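Local coordinates for probable host range protein 2-3 (Myxoma virus, PDB 5CZ3) that probably helps the virus multiply in different cell types, acting as a host-range protein of the poxvirus C7 family, at residues A[7-12]-A[58-63]; A[20-25]-A[118-123]; A[25-30]-A[109-114]; A[37-42]-A[47-52]. All coordinates share one frame; numbering follows the deposited sequence.

How the contacts relate
The four contacts sample a beta-sandwich built from an antiparallel and a mixed sheet. Contacts 2 and 4 lie in its interior, their centres about 7 Å apart, and each pairs a strand of one sheet with a strand of the other; their strands 34-40 and 117-121 are neighbours in the mixed sheet. Contacts 1 and 3, centres about 12 Å apart, involve loops, and each lies on the opposite side of the chain's centre from contact 4. Strand 10-15, which starts in contact 1, runs between strands 20-23 and 45-54 of contacts 2 and 4. Val25 belongs to contacts 2 and 3. Contact 4, between consecutive strands, lies within the sequence span of the others, which join distant segments.

Contact 1: residues A[7-12]-A[58-63]; sequences IVHKLD and ENIVEA
Ile7 and Ile60 meet through different rotations about chi1. In Ile7, CG1 lies beside the backbone N, opposite the carbonyl carbon (chi1 -54°), and the extended chain beyond it carries CD1 to the backbone of 58-63. In Ile60, CG1 sits between N and the carbonyl carbon (chi1 60°), while CG2 is the branch that meets both Ile7 and His9. The distances bear this out. Ile7 CD1 lies 3.5 Å from Asn59 O, and Ile7 CG1 is 3.9 Å from Asn59 CB as the two side chains slide past each other in opposite directions. Ile7 and Ile60 instead cross at about a right angle, with CG2 of Ile7 4.0 Å from CG2 of Ile60. That same Ile60 methyl comes to the edge of the His9 ring, near its plane, 3.9 Å from CE1; CD1 of Ile60 is 4.1 Å from His9 CE1.

No hydrogen bond joins the segments directly. The imidazole is nevertheless held at both nitrogens: ND1 pairs with the backbone N of Asp56 and NE2 with OD1 of Asp31, which should fix its rotation and is consistent with the proton residing on NE2. Asp56 also provides a polar link, since its OD2 is hydrogen-bonded to both Asn59 ND2 and Val8 N. Together these contacts hold the loop between strands 45-54 and 67-70 against the lead-in to strand 10-15. Because those two flanking strands belong to different sheets, the loop passes from one sheet to the other at an end of the beta-sandwich.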
# COMPACT_ATOMS: atom_id res chain seq x y z
N ILE A 7 8.40 -16.93 2.12
CA ILE A 7 7.67 -16.21 1.08
C ILE A 7 7.90 -14.71 1.21
O ILE A 7 7.57 -14.11 2.24
CB ILE A 7 6.16 -16.50 1.15
CG1 ILE A 7 5.91 -18.01 1.09
CG2 ILE A 7 5.43 -15.78 0.02
CD1 ILE A 7 4.45 -18.39 1.17
N VAL A 8 8.47 -14.10 0.18
CA VAL A 8 8.78 -12.67 0.20
C VAL A 8 8.21 -11.94 -1.01
O VAL A 8 8.77 -12.00 -2.10
CB VAL A 8 10.30 -12.42 0.26
CG1 VAL A 8 10.59 -10.94 0.37
CG2 VAL A 8 10.93 -13.18 1.43
N HIS A 9 7.09 -11.25 -0.80
CA HIS A 9 6.48 -10.44 -1.85
C HIS A 9 7.16 -9.08 -1.95
O HIS A 9 7.94 -8.70 -1.06
CB HIS A 9 4.99 -10.25 -1.60
CG HIS A 9 4.23 -11.53 -1.43
ND1 HIS A 9 4.04 -12.42 -2.46
CD2 HIS A 9 3.59 -12.05 -0.35
CE1 HIS A 9 3.33 -13.45 -2.02
NE2 HIS A 9 3.05 -13.25 -0.75
N LYS A 10 6.88 -8.35 -3.02
CA LYS A 10 7.34 -6.98 -3.16
C LYS A 10 6.14 -6.06 -3.37
O LYS A 10 5.26 -6.36 -4.18
CB LYS A 10 8.32 -6.84 -4.32
CG LYS A 10 9.65 -7.55 -4.12
CD LYS A 10 10.55 -7.38 -5.33
CE LYS A 10 11.89 -8.07 -5.13
N LEU A 11 6.10 -4.95 -2.64
CA LEU A 11 4.97 -4.03 -2.74
C LEU A 11 5.37 -2.58 -2.54
O LEU A 11 5.92 -2.22 -1.50
CB LEU A 11 3.89 -4.42 -1.73
CG LEU A 11 2.64 -3.53 -1.71
CD1 LEU A 11 1.94 -3.58 -3.06
CD2 LEU A 11 1.69 -3.94 -0.60
N ASP A 12 5.08 -1.75 -3.54
CA ASP A 12 5.25 -0.31 -3.42
C ASP A 12 3.89 0.38 -3.53
O ASP A 12 3.04 -0.02 -4.32
CB ASP A 12 6.20 0.23 -4.49
CG ASP A 12 7.62 -0.26 -4.32
OD1 ASP A 12 8.01 -0.60 -3.19
OD2 ASP A 12 8.34 -0.31 -5.34
N GLU A 58 6.97 -18.18 -7.19
CA GLU A 58 7.62 -19.48 -7.03
C GLU A 58 7.24 -20.16 -5.72
O GLU A 58 7.40 -21.37 -5.57
CB GLU A 58 9.14 -19.33 -7.10
CG GLU A 58 9.67 -18.82 -8.43
CD GLU A 58 11.14 -19.11 -8.61
N ASN A 59 6.74 -19.39 -4.76
CA ASN A 59 6.47 -19.91 -3.43
C ASN A 59 5.00 -19.83 -3.03
O ASN A 59 4.66 -20.03 -1.86
CB ASN A 59 7.34 -19.18 -2.40
CG ASN A 59 8.81 -19.24 -2.75
OD1 ASN A 59 9.31 -20.26 -3.23
ND2 ASN A 59 9.52 -18.15 -2.51
N ILE A 60 4.14 -19.54 -3.99
CA ILE A 60 2.70 -19.50 -3.74
C ILE A 60 1.93 -20.26 -4.81
O ILE A 60 2.42 -20.43 -5.93
CB ILE A 60 2.17 -18.05 -3.68
CG1 ILE A 60 2.43 -17.33 -5.00
CG2 ILE A 60 2.80 -17.30 -2.51
CD1 ILE A 60 1.95 -15.90 -5.03
N VAL A 61 0.73 -20.71 -4.47
CA VAL A 61 -0.14 -21.36 -5.44
C VAL A 61 -0.90 -20.29 -6.22
O VAL A 61 -1.22 -20.47 -7.39
CB VAL A 61 -1.14 -22.33 -4.77
CG1 VAL A 61 -0.40 -23.55 -4.23
CG2 VAL A 61 -1.90 -21.63 -3.65
N GLU A 62 -1.17 -19.17 -5.55
CA GLU A 62 -1.87 -18.04 -6.15
C GLU A 62 -1.71 -16.81 -5.28
O GLU A 62 -1.50 -16.91 -4.07
CB GLU A 62 -3.35 -18.37 -6.35
CG GLU A 62 -4.05 -18.88 -5.09
CD GLU A 62 -5.53 -19.12 -5.31
OE1 GLU A 62 -6.01 -18.91 -6.44
OE2 GLU A 62 -6.21 -19.51 -4.34
N ALA A 63 -1.80 -15.63 -5.89
CA ALA A 63 -1.68 -14.38 -5.16
C ALA A 63 -3.05 -13.91 -4.66
O ALA A 63 -3.99 -13.78 -5.44
CB ALA A 63 -1.04 -13.31 -6.03

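Contact 2: residues A[20-25]-A[118-123]; sequences VSIKHV and FLVNTD
Ile22 meets Phe118 and Val120 through two branches that part at CB, whose bond from CA points toward segment 118-123. With chi1 at -50°, CG2 stands opposite the backbone N and reaches over one face of the Phe118 ring. It lies 3.7 Å from the ring centroid and 19° off the normal, a CH-pi contact. The methyl is displaced toward the rim: Ile22 CG2 is 3.5 Å from Phe118 CZ, but 4.1 Å from CD1 of the same ring. The other branch runs through CG1 to CD1, which ends 4.5 Å from Val120 CG2 in a looser apolar contact.

Strand 20-23 belongs to the antiparallel sheet and strand 117-121 to the mixed one, so these side chains bridge the interior of the beta-sandwich, and every residue in touch is buried. Ile37, from strand 34-40, packs on both Ile22 and Val120, while Cys35 and Ile139 add further contacts to Phe118. At the ring edge, near its plane, Val25 CG1 approaches Phe118 CE2 at 4.4 Å.

Beyond Val120 the strand ends in an Asx turn. Asn121 OD1 accepts from Asp123 N at 3.0 Å, with the donor in the carbonyl plane, and also pairs with Thr124 N. Asp123 then turns its carboxylate to the connection between strands 34-40 and 45-54: OD1 forms a salt bridge with Lys45 NZ, at the start of the second strand, and OD2 is hydrogen-bonded to Ala42 N.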
# COMPACT_ATOMS: atom_id res chain seq x y z
N VAL A 20 4.21 11.17 -3.39
CA VAL A 20 4.88 10.46 -2.31
C VAL A 20 5.02 8.97 -2.63
O VAL A 20 4.07 8.32 -3.06
CB VAL A 20 4.11 10.62 -0.98
CG1 VAL A 20 4.66 9.69 0.09
CG2 VAL A 20 4.17 12.07 -0.51
N SER A 21 6.22 8.43 -2.41
CA SER A 21 6.48 7.02 -2.64
C SER A 21 6.64 6.27 -1.32
O SER A 21 7.65 6.42 -0.64
CB SER A 21 7.73 6.82 -3.50
OG SER A 21 7.54 7.33 -4.81
N ILE A 22 5.65 5.46 -0.97
CA ILE A 22 5.77 4.57 0.17
C ILE A 22 6.27 3.22 -0.33
O ILE A 22 5.49 2.40 -0.81
CB ILE A 22 4.43 4.39 0.91
CG1 ILE A 22 3.80 5.75 1.21
CG2 ILE A 22 4.63 3.60 2.19
CD1 ILE A 22 2.41 5.66 1.81
N LYS A 23 7.57 2.99 -0.21
CA LYS A 23 8.21 1.85 -0.85
C LYS A 23 8.48 0.70 0.11
O LYS A 23 8.66 0.90 1.31
CB LYS A 23 9.51 2.28 -1.53
CG LYS A 23 9.34 3.48 -2.45
CD LYS A 23 10.44 3.55 -3.48
CE LYS A 23 10.25 2.49 -4.56
NZ LYS A 23 11.28 2.60 -5.63
N HIS A 24 8.52 -0.51 -0.45
CA HIS A 24 8.81 -1.74 0.30
C HIS A 24 7.84 -1.92 1.47
O HIS A 24 8.26 -2.19 2.60
CB HIS A 24 10.26 -1.74 0.79
CG HIS A 24 11.27 -1.75 -0.31
ND1 HIS A 24 12.59 -2.07 -0.10
CD2 HIS A 24 11.15 -1.47 -1.63
CE1 HIS A 24 13.25 -1.99 -1.25
NE2 HIS A 24 12.40 -1.63 -2.19
N VAL A 25 6.55 -1.78 1.18
CA VAL A 25 5.50 -1.93 2.18
C VAL A 25 5.35 -3.40 2.59
O VAL A 25 4.91 -3.71 3.70
CB VAL A 25 4.16 -1.39 1.64
CG1 VAL A 25 3.07 -1.51 2.68
CG2 VAL A 25 4.33 0.06 1.21
N PHE A 118 1.35 4.24 8.46
CA PHE A 118 1.89 5.53 8.06
C PHE A 118 0.91 6.67 8.32
O PHE A 118 -0.29 6.45 8.47
CB PHE A 118 2.27 5.53 6.58
CG PHE A 118 3.05 4.33 6.15
CD1 PHE A 118 4.43 4.31 6.27
CD2 PHE A 118 2.41 3.23 5.61
CE1 PHE A 118 5.16 3.21 5.88
CE2 PHE A 118 3.13 2.12 5.21
CZ PHE A 118 4.51 2.11 5.35
N LEU A 119 1.44 7.88 8.38
CA LEU A 119 0.62 9.08 8.37
C LEU A 119 1.01 9.91 7.17
O LEU A 119 2.20 10.10 6.90
CB LEU A 119 0.81 9.89 9.66
N VAL A 120 0.02 10.42 6.45
CA VAL A 120 0.29 11.30 5.32
C VAL A 120 -0.59 12.54 5.36
O VAL A 120 -1.81 12.45 5.27
CB VAL A 120 0.08 10.57 3.97
CG1 VAL A 120 0.30 11.54 2.82
CG2 VAL A 120 1.02 9.38 3.86
N ASN A 121 0.04 13.70 5.51
CA ASN A 121 -0.67 14.97 5.53
C ASN A 121 -0.79 15.54 4.12
O ASN A 121 0.12 16.19 3.63
CB ASN A 121 0.06 15.97 6.43
CG ASN A 121 -0.76 17.22 6.71
OD1 ASN A 121 -1.39 17.79 5.81
ND2 ASN A 121 -0.76 17.66 7.96
N THR A 122 -1.93 15.31 3.47
CA THR A 122 -2.08 15.65 2.06
C THR A 122 -2.00 17.15 1.77
O THR A 122 -1.97 17.57 0.61
CB THR A 122 -3.42 15.14 1.50
OG1 THR A 122 -4.50 15.88 2.08
CG2 THR A 122 -3.59 13.66 1.82
N ASP A 123 -1.95 17.97 2.82
CA ASP A 123 -1.88 19.41 2.66
C ASP A 123 -0.45 19.92 2.76
O ASP A 123 -0.03 20.78 1.98
CB ASP A 123 -2.75 20.10 3.71
CG ASP A 123 -4.23 19.88 3.48
OD1 ASP A 123 -4.65 19.88 2.31
OD2 ASP A 123 -4.96 19.69 4.48

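Contact 3: residues A[25-30]-A[109-114]; sequences VNLFDG and RSYTDV
At one end of the beta-sandwich, Leu27 joins the loop between strands 20-23 and 34-40 to Tyr111 of the short helix 109-112 and to Val114, which follows it on the way to strand 117-121. The two methyls of Leu27 divide the work. CD2 lies 3.3 Å from Val114 O and 4.0 Å from Val114 CG2. CD1 approaches the Tyr111 ring obliquely, 4.5 Å from its CD1. With CG opposite the carbonyl carbon (chi1 -54°), the extended branch carries CD1 to Tyr111 of the helix, while CD2, the other branch, turns to Val114. Tyr111 sends its hydroxyl elsewhere, to a hydrogen bond with Glu5 OE2.

The Leu27 backbone has its own partner within the loop: Asn26 ND2 donates to Leu27 O at 3.3 Å in a nearly straight bond (173° at the hydrogen), although the donor stands above the carbonyl plane. Asn26 OD1 in turn pairs with Leu11 N, tying the loop to strand 10-15. No hydrogen bond runs directly between segments 25-30 and 109-114. Their contact therefore rests on van der Waals packing, which imposes less directional control than the polar bonds holding Asn26 and Tyr111.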
# COMPACT_ATOMS: atom_id res chain seq x y z
N VAL A 25 6.55 -1.78 1.18
CA VAL A 25 5.50 -1.93 2.18
C VAL A 25 5.35 -3.40 2.59
O VAL A 25 4.91 -3.71 3.70
CB VAL A 25 4.16 -1.39 1.64
CG1 VAL A 25 3.07 -1.51 2.68
CG2 VAL A 25 4.33 0.06 1.21
N ASN A 26 5.73 -4.30 1.69
CA ASN A 26 5.63 -5.74 1.91
C ASN A 26 6.33 -6.23 3.17
O ASN A 26 7.35 -5.69 3.59
CB ASN A 26 6.22 -6.47 0.71
CG ASN A 26 7.66 -6.08 0.44
OD1 ASN A 26 7.92 -5.13 -0.30
ND2 ASN A 26 8.59 -6.80 1.05
N LEU A 27 5.77 -7.28 3.78
CA LEU A 27 6.45 -7.98 4.86
C LEU A 27 7.73 -8.59 4.31
O LEU A 27 7.74 -9.10 3.19
CB LEU A 27 5.55 -9.07 5.46
CG LEU A 27 4.16 -8.67 5.93
CD1 LEU A 27 3.39 -9.90 6.40
CD2 LEU A 27 4.23 -7.63 7.04
N PHE A 28 8.82 -8.56 5.08
CA PHE A 28 10.05 -9.15 4.59
C PHE A 28 10.00 -10.68 4.71
O PHE A 28 10.91 -11.38 4.28
CB PHE A 28 11.29 -8.59 5.31
CG PHE A 28 11.23 -8.65 6.82
CD1 PHE A 28 11.42 -9.85 7.49
CD2 PHE A 28 11.04 -7.50 7.56
CE1 PHE A 28 11.38 -9.90 8.87
CE2 PHE A 28 11.01 -7.55 8.94
CZ PHE A 28 11.18 -8.75 9.60
N ASP A 29 8.91 -11.17 5.30
CA ASP A 29 8.60 -12.60 5.31
C ASP A 29 7.15 -12.84 5.68
O ASP A 29 6.69 -12.40 6.74
CB ASP A 29 9.52 -13.35 6.27
CG ASP A 29 9.28 -14.85 6.23
OD1 ASP A 29 9.80 -15.51 5.31
OD2 ASP A 29 8.58 -15.36 7.12
N GLY A 30 6.42 -13.53 4.81
CA GLY A 30 5.03 -13.88 5.07
C GLY A 30 4.15 -13.71 3.85
O GLY A 30 4.29 -12.74 3.10
N ARG A 109 -5.19 -11.36 12.75
CA ARG A 109 -4.30 -10.39 13.37
C ARG A 109 -2.86 -10.78 13.27
O ARG A 109 -1.98 -9.97 13.26
CB ARG A 109 -4.67 -10.17 14.84
CG ARG A 109 -6.02 -9.54 15.03
CD ARG A 109 -5.97 -8.22 15.77
NE ARG A 109 -7.07 -7.35 15.36
CZ ARG A 109 -6.93 -6.10 14.96
NH2 ARG A 109 -7.98 -5.40 14.59
N SER A 110 -2.62 -12.06 13.18
CA SER A 110 -1.26 -12.55 13.04
C SER A 110 -0.57 -11.91 11.83
O SER A 110 0.66 -11.86 11.76
CB SER A 110 -1.26 -14.07 12.90
OG SER A 110 -2.18 -14.49 11.91
N TYR A 111 -1.38 -11.43 10.89
CA TYR A 111 -0.87 -10.73 9.72
C TYR A 111 -1.07 -9.22 9.80
O TYR A 111 -0.15 -8.45 9.55
CB TYR A 111 -1.55 -11.27 8.45
CG TYR A 111 -0.92 -12.52 7.89
CD1 TYR A 111 0.42 -12.79 8.09
CD2 TYR A 111 -1.68 -13.43 7.16
CE1 TYR A 111 1.01 -13.94 7.57
CE2 TYR A 111 -1.10 -14.58 6.64
CZ TYR A 111 0.24 -14.82 6.85
OH TYR A 111 0.81 -15.96 6.33
N THR A 112 -2.28 -8.80 10.17
CA THR A 112 -2.62 -7.38 10.14
C THR A 112 -1.85 -6.57 11.18
O THR A 112 -1.63 -5.37 10.99
CB THR A 112 -4.13 -7.16 10.37
OG1 THR A 112 -4.48 -7.54 11.70
CG2 THR A 112 -4.94 -7.97 9.37
N ASP A 113 -1.43 -7.22 12.26
CA ASP A 113 -0.72 -6.53 13.33
C ASP A 113 0.71 -6.17 12.94
O ASP A 113 1.33 -5.31 13.56
CB ASP A 113 -0.69 -7.37 14.60
CG ASP A 113 -2.05 -7.45 15.28
OD1 ASP A 113 -2.94 -6.66 14.91
OD2 ASP A 113 -2.22 -8.30 16.18
N VAL A 114 1.24 -6.82 11.90
CA VAL A 114 2.59 -6.52 11.46
C VAL A 114 2.61 -5.76 10.14
O VAL A 114 3.67 -5.56 9.54
CB VAL A 114 3.45 -7.80 11.33
CG1 VAL A 114 3.84 -8.31 12.71
CG2 VAL A 114 2.72 -8.86 10.54

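Contact 4: residues A[37-42]-A[47-52]; sequences IHLKTA and ITFILV
Leu39 faces Ile47 and Phe49 across the interior of the beta-sandwich, from strand 34-40 of the mixed sheet to strand 45-54 of the antiparallel sheet. These consecutive strands, in facing sheets and joined by a short connection, form a beta arch. The axes of strand segments 37-40 and 47-52 approach to 11.4 Å, with 154° between their N-to-C directions, so they run roughly antiparallel, far enough apart that side chains rather than backbones make the contact.

Four side chains, Ile37, Leu39, Ile47 and Phe49, share one first rotation, chi1 near -60°, with the gamma carbon that continues the chain beside the backbone N and opposite the carbonyl carbon. Both isoleucines then extend fully through CG1, bringing their CD1 methyls to the interface. Leu39 and Ile47 reach toward each other tip to tip, with 3.7 Å between their CD1 atoms. The same Leu39 CD1 also meets the Phe49 ring at its edge, in the ring plane, 3.7 Å from CZ; thus one methyl serves two partners. The phenyl ring is turned to chi2 85°, and its CE2 lies 3.9 Å from Ile37 CD1, which approaches obliquely as the two side chains slide past each other.

The nearest CA pairs suggest a wedge: Leu39 and Ile47 are 9.2 Å apart, whereas Ile37 and Phe49, farther from the arch connection, are 11.0 Å apart. Val91 and Ile93 of strand 87-95 also touch Phe49, and Leu15 touches both Leu39 and Phe49. On the second branch of Leu39, CD2 remains 4.1 Å from Ile47 CD1.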
# COMPACT_ATOMS: atom_id res chain seq x y z
N ILE A 37 -2.79 3.74 6.44
CA ILE A 37 -2.38 5.09 6.06
C ILE A 37 -3.34 6.13 6.62
O ILE A 37 -4.47 6.28 6.14
CB ILE A 37 -2.31 5.25 4.53
CG1 ILE A 37 -1.39 4.18 3.92
CG2 ILE A 37 -1.81 6.64 4.16
CD1 ILE A 37 -1.25 4.27 2.42
N HIS A 38 -2.88 6.85 7.64
CA HIS A 38 -3.64 7.96 8.19
C HIS A 38 -3.53 9.18 7.29
O HIS A 38 -2.48 9.82 7.23
CB HIS A 38 -3.16 8.31 9.60
CG HIS A 38 -3.48 7.26 10.62
ND1 HIS A 38 -4.62 7.28 11.39
CD2 HIS A 38 -2.80 6.14 11.00
CE1 HIS A 38 -4.64 6.24 12.20
NE2 HIS A 38 -3.55 5.53 11.98
N LEU A 39 -4.60 9.48 6.57
CA LEU A 39 -4.63 10.62 5.66
C LEU A 39 -5.23 11.84 6.35
O LEU A 39 -6.37 11.80 6.81
CB LEU A 39 -5.42 10.28 4.40
CG LEU A 39 -4.91 9.09 3.59
CD1 LEU A 39 -6.00 8.57 2.67
CD2 LEU A 39 -3.68 9.48 2.80
N LYS A 40 -4.45 12.91 6.43
CA LYS A 40 -4.93 14.14 7.04
C LYS A 40 -5.15 15.20 5.97
O LYS A 40 -4.25 15.47 5.16
CB LYS A 40 -3.94 14.64 8.10
CG LYS A 40 -3.70 13.69 9.28
N THR A 41 -6.34 15.80 5.95
CA THR A 41 -6.64 16.85 4.98
C THR A 41 -7.62 17.88 5.54
O THR A 41 -8.50 17.56 6.34
CB THR A 41 -7.22 16.28 3.67
OG1 THR A 41 -7.41 17.34 2.73
CG2 THR A 41 -8.54 15.58 3.92
N ALA A 42 -7.46 19.13 5.12
CA ALA A 42 -8.34 20.21 5.54
C ALA A 42 -9.32 20.58 4.44
O ALA A 42 -10.30 21.28 4.68
CB ALA A 42 -7.52 21.43 5.96
N ILE A 47 -7.88 11.35 -3.63
CA ILE A 47 -6.57 10.78 -3.38
C ILE A 47 -6.38 9.52 -4.22
O ILE A 47 -7.14 8.55 -4.08
CB ILE A 47 -6.36 10.46 -1.90
CG1 ILE A 47 -6.53 11.72 -1.05
CG2 ILE A 47 -4.98 9.86 -1.67
CD1 ILE A 47 -6.42 11.48 0.43
N THR A 48 -5.37 9.53 -5.08
CA THR A 48 -5.11 8.42 -5.98
C THR A 48 -4.00 7.52 -5.45
O THR A 48 -2.89 7.98 -5.19
CB THR A 48 -4.73 8.91 -7.39
OG1 THR A 48 -5.75 9.79 -7.89
CG2 THR A 48 -4.57 7.74 -8.35
N PHE A 49 -4.30 6.24 -5.29
CA PHE A 49 -3.30 5.25 -4.89
C PHE A 49 -2.94 4.34 -6.06
O PHE A 49 -3.82 3.79 -6.72
CB PHE A 49 -3.80 4.39 -3.73
CG PHE A 49 -4.10 5.15 -2.48
CD1 PHE A 49 -5.33 5.76 -2.29
CD2 PHE A 49 -3.15 5.25 -1.47
CE1 PHE A 49 -5.61 6.45 -1.13
CE2 PHE A 49 -3.43 5.94 -0.31
CZ PHE A 49 -4.66 6.55 -0.14
N ILE A 50 -1.64 4.19 -6.32
CA ILE A 50 -1.18 3.17 -7.24
C ILE A 50 -0.32 2.16 -6.50
O ILE A 50 0.72 2.51 -5.94
CB ILE A 50 -0.40 3.77 -8.43
CG1 ILE A 50 -1.37 4.47 -9.39
CG2 ILE A 50 0.36 2.68 -9.17
CD1 ILE A 50 -0.72 4.99 -10.64
N LEU A 51 -0.77 0.91 -6.46
CA LEU A 51 -0.05 -0.15 -5.78
C LEU A 51 0.59 -1.09 -6.79
O LEU A 51 -0.10 -1.69 -7.61
CB LEU A 51 -0.98 -0.94 -4.85
CG LEU A 51 -1.69 -0.20 -3.71
CD1 LEU A 51 -2.98 0.45 -4.19
CD2 LEU A 51 -1.97 -1.15 -2.55
N VAL A 52 1.91 -1.21 -6.72
CA VAL A 52 2.62 -2.13 -7.60
C VAL A 52 3.03 -3.37 -6.83
O VAL A 52 3.97 -3.35 -6.04
CB VAL A 52 3.87 -1.47 -8.22
CG1 VAL A 52 4.58 -2.45 -9.14
CG2 VAL A 52 3.47 -0.20 -8.98